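Local coordinates for UDP-N-acetylmuramate--L-alanine ligase (PDB 1J6U), which catalyses the ATP-dependent joining of L-alanine to UDP-N-acetylmuramate, an early step in building bacterial cell-wall peptidoglycan, at residues A118-D123 against N183-T188; T127-V132 against V167-E172. One frame throughout, in Å; residues are numbered along the deposited sequence.

Both contacts are buried and lie in the Mur ligase middle domain, their centres about 7 Å apart, on one mixed sheet. Contact 1 joins strand 116-120 to strand 184-187 and is written in backbone hydrogen bonds; contact 2 lays helix 125-138 against strand 166-170, the neighbour of strand 116-120 on its other side, and works mainly through methyl groups and side-chain carbons. Strand 116-120 and helix 125-138 follow each other in the chain, and the predicted ATP site spans the loop after the strand and the first turn of the helix, T127 of contact 2 included. The two contacts also meet directly, through T120 and L170 and through V119 packed against T129.

Contact 1: residues A118-D123 against N183-T188; sequences AVTGTD and NYLIIT
The P-loop of the Mur ligase middle domain follows strand 116-120, whose residues 118-120 pair in parallel with strand 184-187, the axes 4.7 Å apart and 19° between their directions. A118 N donates to Y184 O, I186 N to A118 O, T120 N to I186 O and T188 N to T120 O, each at 2.9 Å between the named atoms, so the bonds alternate in direction as parallel pairing requires. CA-H groups of L185, V119 and I187 lean on the same carbonyls, A118 O, I186 O and T120 O in turn.

On the sheet face carrying A118, T120, L185 and I187, L185 CD1 lies between the two side chains of the other strand, 4.0 Å from A118 CB and 3.9 Å from T120 CG2. The leucine leaves its main chain with CG trans to N (chi1 166°), and the branch bends from there over the neighbouring strand. T120 CG2 also meets I187 CG1, while T120 OG1 bonds to L170 O on the adjoining strand. Helix 202-214 covers this face through F209 and I212. On the other face V119 CG2 packs on I186 CB, under helix 125-138.

Beyond the strands, T188 reaches across with its hydroxyl: OG1 donates to D123 O over 2.8 Å, from above the carbonyl plane. A chi1 of 52° folds OG1 back over the threonine's own main chain, where it passes 3.1 Å from G121 CA. The same residue thus holds both the end of the strand, through T120 O, and the loop, through D123 O. G121, T122 and D123 belong to the predicted ATP site, and the whole is the strand-loop-helix arrangement of a P-loop ATP-binding fold.

Contact 2: residues T127-V132 against V167-E172; sequences TTTAMV and VYELDE
Helix 127-132 runs almost antiparallel to strand 167-170, at 170° between their directions and with axes 8.1 Å apart, T129 and E169 bringing their CA atoms nearest at 6.2 Å. Two helix residues one turn apart, T129 and V132, face the strand and make the touching surface.

V132 meets V167 chiefly through its CG1, 3.6 Å from V167 CG1, the side chains crossing at a slant. Both valines extend CG1 on the side away from their own N, which turns these two methyls on each other. V167 CG1 also reaches back to T129, 3.9 Å from its CG2, where the side chains pass antiparallel, flank to flank. L136, one turn further along the helix, adds to the cover of V167.

T129 divides its side chain by chemistry. Its CG2 settles on the strand backbone, 3.9 Å from Y168 C, whereas OG1, turned beside its own backbone N (chi1 -54°), bonds to K125 O one turn earlier in the helix. That same OG1 lies against the carbons of E169, 3.9 Å from CB, the threonine lying across the glutamate chain. E169 continues as an extended chain past CG and delivers OE1 to G148 N, with a weak bond to T126 OG1. Y168 turns its ring to the opposite side of the strand, where OH bonds to E116 and the ring meets F105 edge-to-face.

T129 OG1 and E169 OE1 thus find their main partners in K125 O and G148 N, and the surface that T129 and V132 set on the strand is mostly methyl and aliphatic carbon, with the weak T126 bond as a polar addition. Helix 125-138, whose first turn belongs to the predicted ATP site, is therefore seated on this strand chiefly by van der Waals contact.

Contact 1: residues A118-D123 against N183-T188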
loop_
_atom_site.group_PDB
_atom_site.type_symbol
_atom_site.label_atom_id
_atom_site.label_comp_id
_atom_site.label_asym_id
_atom_site.label_seq_id
_atom_site.Cartn_x
_atom_site.Cartn_y
_atom_site.Cartn_z
ATOM N N ALA A 118 14.968 0.409 -1.008
ATOM C CA ALA A 118 13.966 0.850 -0.059
ATOM C C ALA A 118 13.090 1.972 -0.627
ATOM O O ALA A 118 13.533 2.859 -1.395
ATOM C CB ALA A 118 14.637 1.320 1.222
ATOM N N VAL A 119 11.823 1.922 -0.258
ATOM C CA VAL A 119 10.909 2.956 -0.681
ATOM C C VAL A 119 10.214 3.441 0.565
ATOM O O VAL A 119 9.783 2.642 1.386
ATOM C CB VAL A 119 9.876 2.411 -1.657
ATOM C CG1 VAL A 119 8.861 3.511 -2.016
ATOM C CG2 VAL A 119 10.587 1.873 -2.897
ATOM N N THR A 120 10.115 4.745 0.726
ATOM C CA THR A 120 9.423 5.276 1.886
ATOM C C THR A 120 8.693 6.514 1.410
ATOM O O THR A 120 8.887 6.955 0.282
ATOM C CB THR A 120 10.381 5.676 3.042
ATOM O OG1 THR A 120 9.615 5.925 4.233
ATOM C CG2 THR A 120 11.120 6.952 2.696
ATOM N N GLY A 121 7.857 7.077 2.272
ATOM C CA GLY A 121 7.113 8.264 1.890
ATOM C C GLY A 121 5.724 8.274 2.508
ATOM O O GLY A 121 5.280 7.300 3.088
ATOM N N THR A 122 5.038 9.392 2.387
ATOM C CA THR A 122 3.730 9.487 2.948
ATOM C C THR A 122 2.755 8.776 2.059
ATOM O O THR A 122 2.002 7.945 2.521
ATOM C CB THR A 122 3.289 10.918 3.066
ATOM O OG1 THR A 122 4.124 11.601 4.008
ATOM C CG2 THR A 122 1.843 10.959 3.501
ATOM N N ASP A 123 2.784 9.103 0.777
ATOM C CA ASP A 123 1.868 8.507 -0.187
ATOM C C ASP A 123 2.593 7.900 -1.370
ATOM O O ASP A 123 3.559 8.466 -1.837
ATOM C CB ASP A 123 0.932 9.585 -0.750
ATOM C CG ASP A 123 0.335 10.475 0.334
ATOM O OD1 ASP A 123 -0.443 9.952 1.174
ATOM O OD2 ASP A 123 0.642 11.697 0.335
ATOM N N ASN A 183 20.884 0.844 -0.073
ATOM C CA ASN A 183 21.766 1.291 -1.150
ATOM C C ASN A 183 21.052 2.437 -1.843
ATOM O O ASN A 183 21.629 3.515 -2.087
ATOM C CB ASN A 183 21.963 0.182 -2.195
ATOM C CG ASN A 183 22.763 -0.991 -1.676
ATOM O OD1 ASN A 183 22.343 -1.715 -0.762
ATOM N ND2 ASN A 183 23.931 -1.197 -2.270
ATOM N N TYR A 184 19.787 2.162 -2.177
ATOM C CA TYR A 184 18.930 3.096 -2.887
ATOM C C TYR A 184 17.652 3.301 -2.102
ATOM O O TYR A 184 17.085 2.369 -1.561
ATOM C CB TYR A 184 18.577 2.522 -4.247
ATOM C CG TYR A 184 19.674 1.703 -4.840
ATOM C CD1 TYR A 184 19.490 0.367 -5.128
ATOM C CD2 TYR A 184 20.918 2.265 -5.097
ATOM C CE1 TYR A 184 20.517 -0.400 -5.658
ATOM C CE2 TYR A 184 21.944 1.510 -5.618
ATOM C CZ TYR A 184 21.744 0.186 -5.897
ATOM O OH TYR A 184 22.789 -0.537 -6.409
ATOM N N LEU A 185 17.206 4.538 -2.070
ATOM C CA LEU A 185 16.015 4.908 -1.379
ATOM C C LEU A 185 15.172 5.875 -2.224
ATOM O O LEU A 185 15.676 6.925 -2.690
ATOM C CB LEU A 185 16.386 5.607 -0.089
ATOM C CG LEU A 185 15.218 6.343 0.556
ATOM C CD1 LEU A 185 14.352 5.284 1.248
ATOM C CD2 LEU A 185 15.711 7.419 1.539
ATOM N N ILE A 186 13.909 5.502 -2.466
ATOM C CA ILE A 186 13.000 6.430 -3.138
ATOM C C ILE A 186 12.156 7.011 -1.991
ATOM O O ILE A 186 11.678 6.273 -1.107
ATOM C CB ILE A 186 12.019 5.753 -4.105
ATOM C CG1 ILE A 186 12.738 5.249 -5.355
ATOM C CG2 ILE A 186 10.942 6.745 -4.498
ATOM C CD1 ILE A 186 11.807 4.464 -6.332
ATOM N N ILE A 187 12.023 8.327 -1.968
ATOM C CA ILE A 187 11.198 8.974 -0.958
ATOM C C ILE A 187 10.118 9.592 -1.829
ATOM O O ILE A 187 10.382 10.597 -2.498
ATOM C CB ILE A 187 11.916 10.124 -0.232
ATOM C CG1 ILE A 187 13.169 9.615 0.493
ATOM C CG2 ILE A 187 10.956 10.775 0.764
ATOM C CD1 ILE A 187 13.958 10.748 1.209
ATOM N N THR A 188 8.916 9.001 -1.818
ATOM C CA THR A 188 7.797 9.477 -2.665
ATOM C C THR A 188 7.405 10.900 -2.356
ATOM O O THR A 188 7.153 11.696 -3.270
ATOM C CB THR A 188 6.554 8.618 -2.488
ATOM O OG1 THR A 188 6.271 8.517 -1.088
ATOM C CG2 THR A 188 6.765 7.237 -3.056
#

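Contact 2: residues T127-V132 against V167-E172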
loop_
_atom_site.group_PDB
_atom_site.type_symbol
_atom_site.label_atom_id
_atom_site.label_comp_id
_atom_site.label_asym_id
_atom_site.label_seq_id
_atom_site.Cartn_x
_atom_site.Cartn_y
_atom_site.Cartn_z
ATOM N N THR A 127 2.759 1.166 -3.819
ATOM C CA THR A 127 2.702 0.948 -5.265
ATOM C C THR A 127 4.115 1.086 -5.861
ATOM O O THR A 127 4.535 0.256 -6.696
ATOM C CB THR A 127 1.739 1.947 -5.969
ATOM O OG1 THR A 127 0.394 1.537 -5.745
ATOM C CG2 THR A 127 1.982 1.968 -7.492
ATOM N N THR A 128 4.830 2.126 -5.419
ATOM C CA THR A 128 6.193 2.377 -5.896
ATOM C C THR A 128 7.062 1.175 -5.582
ATOM O O THR A 128 7.806 0.680 -6.441
ATOM C CB THR A 128 6.759 3.637 -5.269
ATOM O OG1 THR A 128 5.999 4.759 -5.747
ATOM C CG2 THR A 128 8.252 3.814 -5.652
ATOM N N THR A 129 6.936 0.672 -4.359
ATOM C CA THR A 129 7.680 -0.521 -3.983
ATOM C C THR A 129 7.313 -1.710 -4.857
ATOM O O THR A 129 8.170 -2.502 -5.241
ATOM C CB THR A 129 7.382 -0.942 -2.549
ATOM O OG1 THR A 129 7.605 0.157 -1.666
ATOM C CG2 THR A 129 8.264 -2.095 -2.160
ATOM N N ALA A 130 6.030 -1.840 -5.169
ATOM C CA ALA A 130 5.577 -2.972 -5.967
ATOM C C ALA A 130 6.159 -2.832 -7.377
ATOM O O ALA A 130 6.581 -3.828 -8.013
ATOM C CB ALA A 130 4.021 -3.040 -5.972
HETATM N N MSE A 131 6.203 -1.591 -7.857
HETATM C CA MSE A 131 6.777 -1.319 -9.170
HETATM C C MSE A 131 8.269 -1.733 -9.200
HETATM O O MSE A 131 8.684 -2.451 -10.108
HETATM C CB MSE A 131 6.614 0.146 -9.518
HETATM C CG MSE A 131 5.250 0.495 -9.914
HETATM SE SE MSE A 131 5.088 2.368 -10.221
HETATM C CE MSE A 131 3.485 2.339 -11.311
ATOM N N VAL A 132 9.045 -1.298 -8.196
ATOM C CA VAL A 132 10.452 -1.625 -8.090
ATOM C C VAL A 132 10.612 -3.129 -8.099
ATOM O O VAL A 132 11.391 -3.666 -8.891
ATOM C CB VAL A 132 11.075 -1.048 -6.786
ATOM C CG1 VAL A 132 12.555 -1.512 -6.626
ATOM C CG2 VAL A 132 11.026 0.448 -6.834
ATOM N N VAL A 167 13.948 -5.813 -1.884
ATOM C CA VAL A 167 13.127 -4.622 -2.074
ATOM C C VAL A 167 12.143 -4.533 -0.912
ATOM O O VAL A 167 11.450 -5.518 -0.597
ATOM C CB VAL A 167 12.258 -4.723 -3.380
ATOM C CG1 VAL A 167 11.657 -3.383 -3.706
ATOM C CG2 VAL A 167 13.071 -5.234 -4.521
ATOM N N TYR A 168 12.043 -3.363 -0.295
ATOM C CA TYR A 168 11.099 -3.207 0.804
ATOM C C TYR A 168 10.592 -1.795 1.001
ATOM O O TYR A 168 11.125 -0.815 0.492
ATOM C CB TYR A 168 11.714 -3.719 2.092
ATOM C CG TYR A 168 12.967 -2.986 2.468
ATOM C CD1 TYR A 168 12.921 -1.866 3.314
ATOM C CD2 TYR A 168 14.219 -3.409 1.973
ATOM C CE1 TYR A 168 14.093 -1.180 3.668
ATOM C CE2 TYR A 168 15.405 -2.730 2.325
ATOM C CZ TYR A 168 15.328 -1.628 3.172
ATOM O OH TYR A 168 16.480 -1.021 3.558
ATOM N N GLU A 169 9.528 -1.734 1.766
ATOM C CA GLU A 169 8.809 -0.518 2.091
ATOM C C GLU A 169 9.267 -0.063 3.486
ATOM O O GLU A 169 9.399 -0.861 4.359
ATOM C CB GLU A 169 7.322 -0.899 2.103
ATOM C CG GLU A 169 6.291 0.190 2.107
ATOM C CD GLU A 169 4.862 -0.369 1.997
ATOM O OE1 GLU A 169 4.535 -1.030 0.974
ATOM O OE2 GLU A 169 4.065 -0.147 2.942
ATOM N N LEU A 170 9.544 1.207 3.689
ATOM C CA LEU A 170 9.910 1.675 5.011
ATOM C C LEU A 170 8.801 2.613 5.436
ATOM O O LEU A 170 8.477 3.570 4.732
ATOM C CB LEU A 170 11.224 2.465 4.995
ATOM C CG LEU A 170 12.484 1.682 5.289
ATOM C CD1 LEU A 170 13.636 2.645 5.390
ATOM C CD2 LEU A 170 12.331 0.952 6.594
ATOM N N ASP A 171 8.211 2.364 6.589
ATOM C CA ASP A 171 7.153 3.258 7.031
ATOM C C ASP A 171 7.722 4.456 7.789
ATOM O O ASP A 171 8.300 4.309 8.865
ATOM C CB ASP A 171 6.161 2.504 7.913
ATOM C CG ASP A 171 5.198 3.427 8.583
ATOM O OD1 ASP A 171 4.681 4.329 7.884
ATOM O OD2 ASP A 171 4.968 3.252 9.805
ATOM N N GLU A 172 7.556 5.644 7.234
ATOM C CA GLU A 172 8.085 6.809 7.887
ATOM C C GLU A 172 7.245 7.226 9.077
ATOM O O GLU A 172 7.297 8.380 9.527
ATOM C CB GLU A 172 8.246 7.977 6.893
ATOM C CG GLU A 172 7.087 8.269 5.920
ATOM C CD GLU A 172 5.795 8.675 6.598
ATOM O OE1 GLU A 172 5.158 7.791 7.219
ATOM O OE2 GLU A 172 5.421 9.873 6.513
#